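Local coordinates for protein alanine racemase 1 (Caldanaerobacter subterraneus subsp. tengcongensis MB4, PDB 4Y2W) that belongs to a two-domain enzyme family that joins an eight-stranded parallel TIM barrel to a strand-rich C-terminal domain, and assembles here as two chains, at residues R23-I28 / A210-L215; D185-L190 / S218-V223; L248-R253 / S364-R369; V335-T340 / E349-K354. The protein carries 1 engineered substitution. All coordinates share one frame; numbering follows the deposited sequence.

Contact 1. Residues R23-I28 / A210-L215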
# COMPACT_ATOMS: atom_id res chain seq x y z
N ARG A 23 -16.67 -16.29 15.60
CA ARG A 23 -17.58 -16.97 16.54
C ARG A 23 -18.34 -16.00 17.47
O ARG A 23 -19.44 -16.31 17.91
CB ARG A 23 -16.83 -18.02 17.36
CG ARG A 23 -16.46 -19.27 16.56
CD ARG A 23 -16.05 -20.43 17.46
NE ARG A 23 -14.90 -20.11 18.30
CZ ARG A 23 -13.63 -20.08 17.89
NH1 ARG A 23 -13.31 -20.34 16.62
NH2 ARG A 23 -12.67 -19.78 18.75
N GLU A 24 -17.75 -14.84 17.75
CA GLU A 24 -18.43 -13.79 18.52
C GLU A 24 -19.63 -13.22 17.77
O GLU A 24 -20.65 -12.91 18.38
CB GLU A 24 -17.47 -12.66 18.89
CG GLU A 24 -16.38 -13.05 19.88
CD GLU A 24 -16.93 -13.30 21.27
OE1 GLU A 24 -17.66 -12.43 21.79
OE2 GLU A 24 -16.61 -14.36 21.86
N ILE A 25 -19.51 -13.09 16.45
CA ILE A 25 -20.59 -12.57 15.63
C ILE A 25 -21.79 -13.53 15.61
O ILE A 25 -22.94 -13.09 15.61
CB ILE A 25 -20.14 -12.28 14.18
CG1 ILE A 25 -18.97 -11.28 14.16
CG2 ILE A 25 -21.29 -11.74 13.34
CD1 ILE A 25 -19.24 -9.98 14.89
N LYS A 26 -21.52 -14.83 15.60
CA LYS A 26 -22.57 -15.85 15.65
C LYS A 26 -23.41 -15.78 16.93
O LYS A 26 -24.61 -16.08 16.91
CB LYS A 26 -21.98 -17.25 15.48
CG LYS A 26 -21.50 -17.54 14.06
CD LYS A 26 -21.09 -19.00 13.87
CE LYS A 26 -22.29 -19.91 13.65
NZ LYS A 26 -23.03 -19.60 12.39
N LYS A 27 -22.79 -15.38 18.04
CA LYS A 27 -23.50 -15.23 19.31
C LYS A 27 -24.51 -14.08 19.26
O LYS A 27 -25.58 -14.18 19.85
CB LYS A 27 -22.51 -14.99 20.45
CG LYS A 27 -21.59 -16.17 20.74
CD LYS A 27 -20.51 -15.81 21.75
CE LYS A 27 -19.66 -17.01 22.12
NZ LYS A 27 -18.62 -16.68 23.13
N ILE A 28 -24.16 -13.01 18.56
CA ILE A 28 -25.01 -11.81 18.45
C ILE A 28 -26.24 -12.06 17.57
O ILE A 28 -27.34 -11.63 17.90
CB ILE A 28 -24.23 -10.60 17.89
CG1 ILE A 28 -23.02 -10.26 18.77
CG2 ILE A 28 -25.14 -9.38 17.74
CD1 ILE A 28 -23.34 -10.09 20.24
N ALA A 210 -21.49 -2.10 12.10
CA ALA A 210 -22.13 -1.08 12.93
C ALA A 210 -23.59 -1.42 13.24
O ALA A 210 -24.03 -1.29 14.39
CB ALA A 210 -22.05 0.28 12.25
N ALA A 211 -24.32 -1.86 12.23
CA ALA A 211 -25.72 -2.24 12.39
C ALA A 211 -25.88 -3.62 13.03
O ALA A 211 -26.90 -3.89 13.67
CB ALA A 211 -26.42 -2.21 11.04
N ILE A 212 -24.88 -4.48 12.87
CA ILE A 212 -24.91 -5.80 13.50
C ILE A 212 -24.89 -5.68 15.02
O ILE A 212 -25.56 -6.45 15.72
CB ILE A 212 -23.73 -6.68 13.02
CG1 ILE A 212 -23.91 -7.05 11.55
CG2 ILE A 212 -23.60 -7.95 13.86
CD1 ILE A 212 -22.62 -7.37 10.83
N LEU A 213 -24.12 -4.73 15.53
CA LEU A 213 -24.01 -4.51 16.97
C LEU A 213 -25.26 -3.82 17.52
O LEU A 213 -25.84 -4.26 18.52
CB LEU A 213 -22.78 -3.66 17.29
CG LEU A 213 -21.42 -4.29 16.96
CD1 LEU A 213 -20.32 -3.25 16.99
CD2 LEU A 213 -21.10 -5.44 17.90
N ASN A 214 -25.68 -2.76 16.85
CA ASN A 214 -26.75 -1.89 17.33
C ASN A 214 -28.14 -2.37 16.91
O ASN A 214 -29.00 -2.63 17.76
CB ASN A 214 -26.54 -0.47 16.80
CG ASN A 214 -25.20 0.13 17.20
OD1 ASN A 214 -24.48 -0.43 18.02
ND2 ASN A 214 -24.88 1.28 16.62
N LEU A 215 -28.34 -2.48 15.61
CA LEU A 215 -29.66 -2.66 15.02
C LEU A 215 -30.01 -4.14 14.86
O LEU A 215 -29.73 -4.74 13.82
CB LEU A 215 -29.72 -1.96 13.66
CG LEU A 215 -29.78 -0.42 13.60
CD1 LEU A 215 -29.05 0.28 14.73
CD2 LEU A 215 -29.23 0.07 12.27

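Contact 2. Residues D185-L190 / S218-V223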
# COMPACT_ATOMS: atom_id res chain seq x y z
N ASP A 185 -36.65 0.63 6.29
CA ASP A 185 -38.05 0.61 5.86
C ASP A 185 -38.18 0.69 4.34
O ASP A 185 -38.90 -0.11 3.74
CB ASP A 185 -38.83 1.76 6.53
CG ASP A 185 -39.04 1.54 8.03
OD1 ASP A 185 -38.68 0.46 8.55
OD2 ASP A 185 -39.57 2.46 8.69
N LYS A 186 -37.49 1.65 3.71
CA LYS A 186 -37.48 1.76 2.25
C LYS A 186 -37.15 0.42 1.60
O LYS A 186 -37.80 -0.00 0.65
CB LYS A 186 -36.46 2.79 1.78
CG LYS A 186 -36.90 4.23 1.96
CD LYS A 186 -35.98 5.16 1.17
CE LYS A 186 -36.29 6.62 1.46
NZ LYS A 186 -35.39 7.53 0.70
N PHE A 187 -36.12 -0.22 2.13
CA PHE A 187 -35.65 -1.51 1.64
C PHE A 187 -36.76 -2.56 1.74
O PHE A 187 -37.11 -3.19 0.75
CB PHE A 187 -34.41 -1.96 2.43
CG PHE A 187 -33.71 -3.15 1.84
CD1 PHE A 187 -33.24 -3.13 0.54
CD2 PHE A 187 -33.50 -4.29 2.61
CE1 PHE A 187 -32.58 -4.23 0.01
CE2 PHE A 187 -32.84 -5.39 2.08
CZ PHE A 187 -32.39 -5.36 0.78
N MET A 188 -37.32 -2.72 2.94
CA MET A 188 -38.40 -3.68 3.17
C MET A 188 -39.64 -3.36 2.34
O MET A 188 -40.36 -4.26 1.92
CB MET A 188 -38.76 -3.76 4.65
CG MET A 188 -37.64 -4.21 5.59
SD MET A 188 -36.76 -5.72 5.12
CE MET A 188 -38.13 -6.81 4.73
N ASN A 189 -39.89 -2.07 2.09
CA ASN A 189 -41.03 -1.64 1.27
C ASN A 189 -40.89 -2.03 -0.20
O ASN A 189 -41.89 -2.30 -0.88
CB ASN A 189 -41.26 -0.13 1.41
CG ASN A 189 -41.88 0.25 2.75
OD1 ASN A 189 -41.88 -0.53 3.71
ND2 ASN A 189 -42.42 1.46 2.82
N LEU A 190 -39.66 -2.05 -0.70
CA LEU A 190 -39.40 -2.56 -2.04
C LEU A 190 -39.57 -4.08 -2.09
O LEU A 190 -40.02 -4.62 -3.10
CB LEU A 190 -37.99 -2.19 -2.50
CG LEU A 190 -37.63 -2.54 -3.95
CD1 LEU A 190 -38.57 -1.84 -4.93
CD2 LEU A 190 -36.18 -2.18 -4.25
N SER A 218 -31.94 -5.20 11.63
CA SER A 218 -31.24 -5.20 10.34
C SER A 218 -30.62 -6.55 9.95
O SER A 218 -30.24 -6.73 8.79
CB SER A 218 -30.14 -4.13 10.33
OG SER A 218 -29.17 -4.37 11.34
N HIS A 219 -30.53 -7.48 10.90
CA HIS A 219 -29.91 -8.79 10.68
C HIS A 219 -30.42 -9.51 9.43
O HIS A 219 -29.62 -10.03 8.65
CB HIS A 219 -30.11 -9.68 11.91
CG HIS A 219 -29.30 -9.26 13.10
ND1 HIS A 219 -29.04 -10.11 14.16
CD2 HIS A 219 -28.69 -8.09 13.40
CE1 HIS A 219 -28.32 -9.47 15.06
NE2 HIS A 219 -28.08 -8.25 14.62
N LEU A 220 -31.74 -9.54 9.26
CA LEU A 220 -32.39 -10.18 8.10
C LEU A 220 -31.90 -11.62 7.88
O LEU A 220 -31.71 -12.35 8.85
CB LEU A 220 -32.21 -9.31 6.85
CG LEU A 220 -32.79 -7.89 6.90
CD1 LEU A 220 -32.34 -7.10 5.68
CD2 LEU A 220 -34.30 -7.92 6.99
N ASP A 221 -31.71 -12.03 6.63
CA ASP A 221 -31.31 -13.40 6.30
C ASP A 221 -29.79 -13.59 6.36
O ASP A 221 -29.32 -14.70 6.60
CB ASP A 221 -31.81 -13.79 4.91
CG ASP A 221 -33.30 -13.60 4.75
OD1 ASP A 221 -34.07 -14.12 5.58
OD2 ASP A 221 -33.70 -12.92 3.78
N MET A 222 -29.04 -12.52 6.12
CA MET A 222 -27.58 -12.58 6.15
C MET A 222 -26.98 -11.28 6.67
O MET A 222 -27.59 -10.22 6.60
CB MET A 222 -27.04 -12.90 4.75
CG MET A 222 -25.57 -13.30 4.71
SD MET A 222 -25.09 -14.08 3.16
CE MET A 222 -25.49 -12.78 1.99
N VAL A 223 -25.77 -11.39 7.21
CA VAL A 223 -25.07 -10.29 7.86
C VAL A 223 -23.64 -10.18 7.31
O VAL A 223 -23.04 -11.19 6.94
CB VAL A 223 -25.17 -10.48 9.39
CG1 VAL A 223 -23.83 -10.37 10.09
CG2 VAL A 223 -26.19 -9.52 9.98

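Contact 3. Residues L248-R253 / S364-R369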
# COMPACT_ATOMS: atom_id res chain seq x y z
N LEU A 248 -3.89 -8.90 14.38
CA LEU A 248 -2.68 -8.50 13.66
C LEU A 248 -1.68 -7.79 14.56
O LEU A 248 -2.05 -6.91 15.33
CB LEU A 248 -3.05 -7.57 12.51
CG LEU A 248 -1.89 -7.03 11.67
CD1 LEU A 248 -2.32 -6.89 10.21
CD2 LEU A 248 -1.33 -5.72 12.20
N ARG A 249 -0.41 -8.18 14.44
CA ARG A 249 0.68 -7.43 15.07
C ARG A 249 1.68 -6.97 14.00
O ARG A 249 2.35 -7.79 13.37
CB ARG A 249 1.39 -8.27 16.13
CG ARG A 249 0.53 -8.63 17.33
CD ARG A 249 1.37 -8.74 18.59
NE ARG A 249 2.54 -9.59 18.38
CZ ARG A 249 3.70 -9.49 19.04
NH1 ARG A 249 3.89 -8.56 19.97
NH2 ARG A 249 4.68 -10.33 18.75
N PHE A 250 1.76 -5.66 13.80
CA PHE A 250 2.68 -5.06 12.84
C PHE A 250 3.99 -4.78 13.58
O PHE A 250 4.03 -3.91 14.44
CB PHE A 250 2.07 -3.77 12.27
CG PHE A 250 2.81 -3.18 11.10
CD1 PHE A 250 3.81 -3.87 10.43
CD2 PHE A 250 2.44 -1.92 10.63
CE1 PHE A 250 4.46 -3.30 9.34
CE2 PHE A 250 3.08 -1.36 9.54
CZ PHE A 250 4.09 -2.05 8.90
N THR A 251 5.03 -5.54 13.26
CA THR A 251 6.28 -5.51 14.03
C THR A 251 7.52 -5.32 13.16
O THR A 251 7.49 -5.56 11.95
CB THR A 251 6.44 -6.81 14.85
OG1 THR A 251 6.84 -7.88 13.99
CG2 THR A 251 5.13 -7.17 15.55
N THR A 252 8.61 -4.90 13.80
CA THR A 252 9.92 -4.80 13.17
C THR A 252 11.03 -5.03 14.19
O THR A 252 10.75 -5.38 15.34
CB THR A 252 10.12 -3.44 12.48
OG1 THR A 252 11.34 -3.46 11.73
CG2 THR A 252 10.17 -2.30 13.49
N ARG A 253 12.29 -4.85 13.78
CA ARG A 253 13.42 -5.17 14.65
C ARG A 253 14.43 -4.03 14.75
O ARG A 253 14.53 -3.19 13.86
CB ARG A 253 14.15 -6.41 14.13
CG ARG A 253 13.28 -7.66 14.06
CD ARG A 253 13.05 -8.27 15.43
NE ARG A 253 11.89 -9.16 15.43
CZ ARG A 253 11.64 -10.10 16.33
NH1 ARG A 253 12.47 -10.33 17.35
NH2 ARG A 253 10.54 -10.84 16.21
N SER A 364 -5.11 -1.25 5.42
CA SER A 364 -4.92 -1.25 3.97
C SER A 364 -3.63 -0.56 3.53
O SER A 364 -3.18 -0.73 2.39
CB SER A 364 -6.12 -0.60 3.28
OG SER A 364 -6.13 0.81 3.46
N ARG A 365 -3.03 0.21 4.42
CA ARG A 365 -1.79 0.92 4.14
C ARG A 365 -0.57 -0.01 4.20
O ARG A 365 0.47 0.30 3.63
CB ARG A 365 -1.61 2.05 5.17
CG ARG A 365 -1.35 3.42 4.57
CD ARG A 365 -2.55 3.94 3.78
NE ARG A 365 -2.75 5.37 3.98
CZ ARG A 365 -3.67 6.10 3.35
NH1 ARG A 365 -4.49 5.55 2.44
NH2 ARG A 365 -3.77 7.39 3.63
N ILE A 366 -0.72 -1.16 4.86
CA ILE A 366 0.40 -2.10 5.04
C ILE A 366 0.75 -2.74 3.69
O ILE A 366 0.01 -3.57 3.18
CB ILE A 366 0.07 -3.19 6.08
CG1 ILE A 366 -0.19 -2.56 7.45
CG2 ILE A 366 1.22 -4.18 6.18
CD1 ILE A 366 -0.89 -3.48 8.42
N SER A 367 1.90 -2.36 3.15
CA SER A 367 2.18 -2.55 1.73
C SER A 367 2.62 -3.96 1.37
O SER A 367 2.84 -4.82 2.23
CB SER A 367 3.25 -1.57 1.26
OG SER A 367 4.55 -2.06 1.51
N ARG A 368 2.74 -4.16 0.05
CA ARG A 368 3.22 -5.40 -0.55
C ARG A 368 4.56 -5.86 0.04
O ARG A 368 4.80 -7.07 0.16
CB ARG A 368 3.35 -5.19 -2.07
CG ARG A 368 3.90 -6.36 -2.86
CD ARG A 368 3.70 -6.17 -4.36
NE ARG A 368 4.57 -7.05 -5.15
CZ ARG A 368 5.85 -6.80 -5.43
NH1 ARG A 368 6.45 -5.70 -4.98
NH2 ARG A 368 6.53 -7.67 -6.15
N ARG A 369 5.41 -4.91 0.40
CA ARG A 369 6.75 -5.23 0.91
C ARG A 369 6.75 -5.91 2.28
O ARG A 369 7.74 -6.54 2.66
CB ARG A 369 7.61 -3.97 0.96
CG ARG A 369 9.10 -4.24 0.86
CD ARG A 369 9.88 -2.98 0.50
NE ARG A 369 9.77 -1.93 1.51
CZ ARG A 369 10.38 -0.75 1.43
NH1 ARG A 369 11.15 -0.45 0.39
NH2 ARG A 369 10.22 0.14 2.40

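Contact 4. Residues V335-T340 / E349-K354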
# COMPACT_ATOMS: atom_id res chain seq x y z
N VAL A 335 10.21 -4.60 17.81
CA VAL A 335 9.58 -3.29 17.94
C VAL A 335 8.18 -3.36 17.35
O VAL A 335 8.03 -3.58 16.15
CB VAL A 335 10.40 -2.19 17.24
CG1 VAL A 335 9.67 -0.86 17.29
CG2 VAL A 335 11.78 -2.08 17.87
N VAL A 336 7.17 -3.16 18.18
CA VAL A 336 5.78 -3.28 17.76
C VAL A 336 5.23 -1.91 17.33
O VAL A 336 5.35 -0.93 18.06
CB VAL A 336 4.89 -3.89 18.87
CG1 VAL A 336 3.43 -3.93 18.45
CG2 VAL A 336 5.38 -5.29 19.20
N ILE A 337 4.65 -1.88 16.14
CA ILE A 337 4.09 -0.67 15.55
C ILE A 337 2.58 -0.62 15.76
O ILE A 337 2.02 0.43 16.10
CB ILE A 337 4.38 -0.63 14.04
CG1 ILE A 337 5.88 -0.79 13.78
CG2 ILE A 337 3.86 0.66 13.42
CD1 ILE A 337 6.21 -1.36 12.41
N ILE A 338 1.94 -1.76 15.53
CA ILE A 338 0.52 -1.97 15.80
C ILE A 338 0.40 -3.26 16.59
O ILE A 338 0.99 -4.27 16.21
CB ILE A 338 -0.30 -2.13 14.51
CG1 ILE A 338 -0.14 -0.90 13.61
CG2 ILE A 338 -1.77 -2.39 14.83
CD1 ILE A 338 -0.75 -1.06 12.23
N GLY A 339 -0.35 -3.23 17.69
CA GLY A 339 -0.59 -4.43 18.48
C GLY A 339 -0.03 -4.40 19.90
O GLY A 339 0.35 -3.35 20.41
N THR A 340 0.04 -5.59 20.50
CA THR A 340 0.30 -5.75 21.93
C THR A 340 1.75 -6.17 22.18
O THR A 340 2.35 -6.85 21.36
CB THR A 340 -0.66 -6.80 22.54
OG1 THR A 340 -2.01 -6.30 22.47
CG2 THR A 340 -0.32 -7.12 23.99
N GLU A 349 -6.66 1.17 16.36
CA GLU A 349 -7.57 2.31 16.53
C GLU A 349 -6.82 3.57 16.99
O GLU A 349 -7.10 4.67 16.51
CB GLU A 349 -8.70 1.98 17.50
CG GLU A 349 -9.84 3.00 17.46
CD GLU A 349 -11.03 2.61 18.31
OE1 GLU A 349 -12.04 3.35 18.29
OE2 GLU A 349 -10.97 1.57 19.00
N SER A 350 -5.87 3.40 17.91
CA SER A 350 -5.03 4.51 18.36
C SER A 350 -4.27 5.14 17.20
O SER A 350 -4.18 6.37 17.11
CB SER A 350 -4.03 4.04 19.42
OG SER A 350 -4.69 3.55 20.57
N MET A 351 -3.74 4.30 16.31
CA MET A 351 -3.03 4.78 15.13
C MET A 351 -3.97 5.52 14.18
O MET A 351 -3.63 6.59 13.68
CB MET A 351 -2.36 3.61 14.40
CG MET A 351 -1.62 4.03 13.13
SD MET A 351 -0.26 2.94 12.68
CE MET A 351 0.97 3.45 13.88
N ALA A 352 -5.15 4.96 13.95
CA ALA A 352 -6.17 5.58 13.10
C ALA A 352 -6.59 6.96 13.60
O ALA A 352 -6.79 7.88 12.81
CB ALA A 352 -7.38 4.67 12.98
N ASP A 353 -6.72 7.09 14.92
CA ASP A 353 -7.08 8.37 15.53
C ASP A 353 -5.99 9.41 15.29
O ASP A 353 -6.28 10.52 14.83
CB ASP A 353 -7.31 8.21 17.04
CG ASP A 353 -8.48 7.30 17.36
OD1 ASP A 353 -9.27 6.98 16.45
OD2 ASP A 353 -8.61 6.89 18.53
N LYS A 354 -4.75 9.04 15.58
CA LYS A 354 -3.61 9.96 15.47
C LYS A 354 -3.48 10.61 14.09
O LYS A 354 -3.15 11.79 13.99
CB LYS A 354 -2.31 9.25 15.85
CG LYS A 354 -1.05 10.12 15.84
CD LYS A 354 -1.03 11.15 16.97
CE LYS A 354 -0.73 10.53 18.32
NZ LYS A 354 -0.41 11.56 19.35

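Contact 1. Residues R23-I28 / A210-L215
Within 23-28, Ile25 is the first residue to meet 210-215. Its CG2 comes within 4.5 Å of Ile212 CG2, a loose methyl-to-methyl contact. The same isoleucine also packs on Ile35 of strand 34-38, in the barrel wall. One turn on, Ile28 makes the closer approach. Its CG2 stands 3.6 Å from the backbone O of Ile212. The same methyl is 4.4 Å from Ile212 CG2. In Ile28 the CG1 branch lies beside the backbone N (chi1 -59°), which puts CG2 anti to that N and turns it to the second helix. Ile212 therefore receives both isoleucines, Ile25 on its side chain and Ile28 on its side chain and carbonyl. Ile28 also touches Val242, in a loop. The side chain of Ile212 is about 10 Å from a bound alanine. The carbonyl O of Ile212 is polar, but His219 NE2 hydrogen-bonds to it. No hydrogen bond or salt bridge joins the two segments. The contact is thus aliphatic, with no directional bond between the two helices.

Contact 2. Residues D185-L190 / S218-V223
Leu220 points its forked end at helix 177-195 and divides its two methyls between Phe187 and Met188. The CD1 branch meets the Phe187 ring at its edge, near the ring plane, and not over a face. The closest ring atom is CE2, 4.0 Å from Leu220 CD1. The long directions of these two side chains cross obliquely. Phe187 has its CG anti to the backbone N (chi1 -170°), and from there the ring extends toward the loop. The CD2 branch takes the other partner. It lies 3.8 Å from Met188 SD, and the two side chains run past each other in opposite directions. Met188 is bent at both chi2 and chi3. Its sulfur is the nearest of its atoms to Leu220, and the bend at chi3 sets only the direction of CE. No hydrogen bond crosses between the segments, and the contact is wholly apolar. Phe187 is buried and also touches Ile132, while Leu220 rests on Ile206 of strand 203-208. Next to Leu220, Asp221 forms a salt bridge with Lys204 and bonds through its backbone to Lys34. The chain is thereby set between strands 203-208 and 34-38 as it enters strand 222-224. This is TIM-barrel architecture: an outer helix packs on the turn that leads into the last strand of the closed parallel sheet.

Contact 3. Residues L248-R253 / S364-R369
Phe250 and Ile366 mark the nearest backbone approach, with 8.6 Å between their CA atoms. The first segment is an extended strand. The second comes off helix 359-365 and runs on as loop. No hydrogen bond joins the segments; side chains make the contact. The loop has its own local bond. Ser367 OG accepts from Arg369 N at 3.2 Å, with an N-H...O angle of 145°, which makes an ST turn. Ile366 is the residue that bridges the gap. Its CG1 lies over one face of the Phe250 ring, 4.1 Å from Phe250 CE2, toward the CE2-CD2 side. The isoleucine and the phenylalanine lie alongside with opposed directions. Ile366 CD1 leads away from the ring and meets Leu248 CD1 at 4.1 Å, and these two side chains meet tip to tip. Phe250 has CG anti to the backbone N (chi1 -170°), which carries its ring out to Ile366. Leu248 and Phe250 project from the same side of the strand, two residues apart, and Ile366 touches both. All three residues are buried. Arg365 and Arg368, in the same segment as Ile366, form salt bridges to Asp292 and Glu73 of the second subunit. Strands 10-14 and 334-336 are both antiparallel neighbours of strand 248-260. Val11 of strand 10-14 touches Leu248, Phe250 and Ile366, so the apolar cluster lies where the sheet meets the end of helix 359-365.

Contact 4. Residues V335-T340 / E349-K354
Met351 reaches from helix 348-354 to Ile337 and Ile338, and these apolar contacts make up the join. Its CG is anti to the backbone N (chi1 178°), which carries the thioether out from the helix. A bend at chi3 (-76°) then turns the terminal methyl aside. The sulfur and the methyl consequently meet different residues. Met351 SD lies 4.0 Å from Ile338 CG1, with the two side chains at about a right angle. Met351 CE is 4.0 Å from Ile337 CG2, and here the two side chains meet at a slant. The methyl also approaches the backbone, 3.9 Å from Ile337 O. No hydrogen bond or salt bridge spans the segments.

Backbone bonding shapes each side separately. In the helix, Asp353 N donates to Glu349 O at 2.9 Å. On the other side, Ile337 and Ile338 both make backbone hydrogen bonds with Phe250 of strand 248-260. Packing continues to helix 359-365, where Val362 touches both Ile338 and Met351. With two residues opposite one on the neighbouring strand, the pair Ile337-Ile338 is a classic beta bulge. The chain turns a corner there, and helix 348-354 packs against that corner.

Overall arrangement
From the N terminus, helix 15-28 opens contact 1, which closes only at helix 209-214 after most of the barrel has been built. Contact 2 opens within that span, at helix 177-195, and closes just beyond it, so the two cross. They also touch each other, and they tie outer helices to one another and to the lead-in of the last barrel strand. The chain then passes into the C-terminal domain. Contact 3 links strand 248-260 to the end of helix 359-365. Contact 4 is a short closure nested inside that loop, and their strands, 248-260 and 334-336, are neighbours in one sheet. The centres of contacts 2 and 3 are about 37 Å apart.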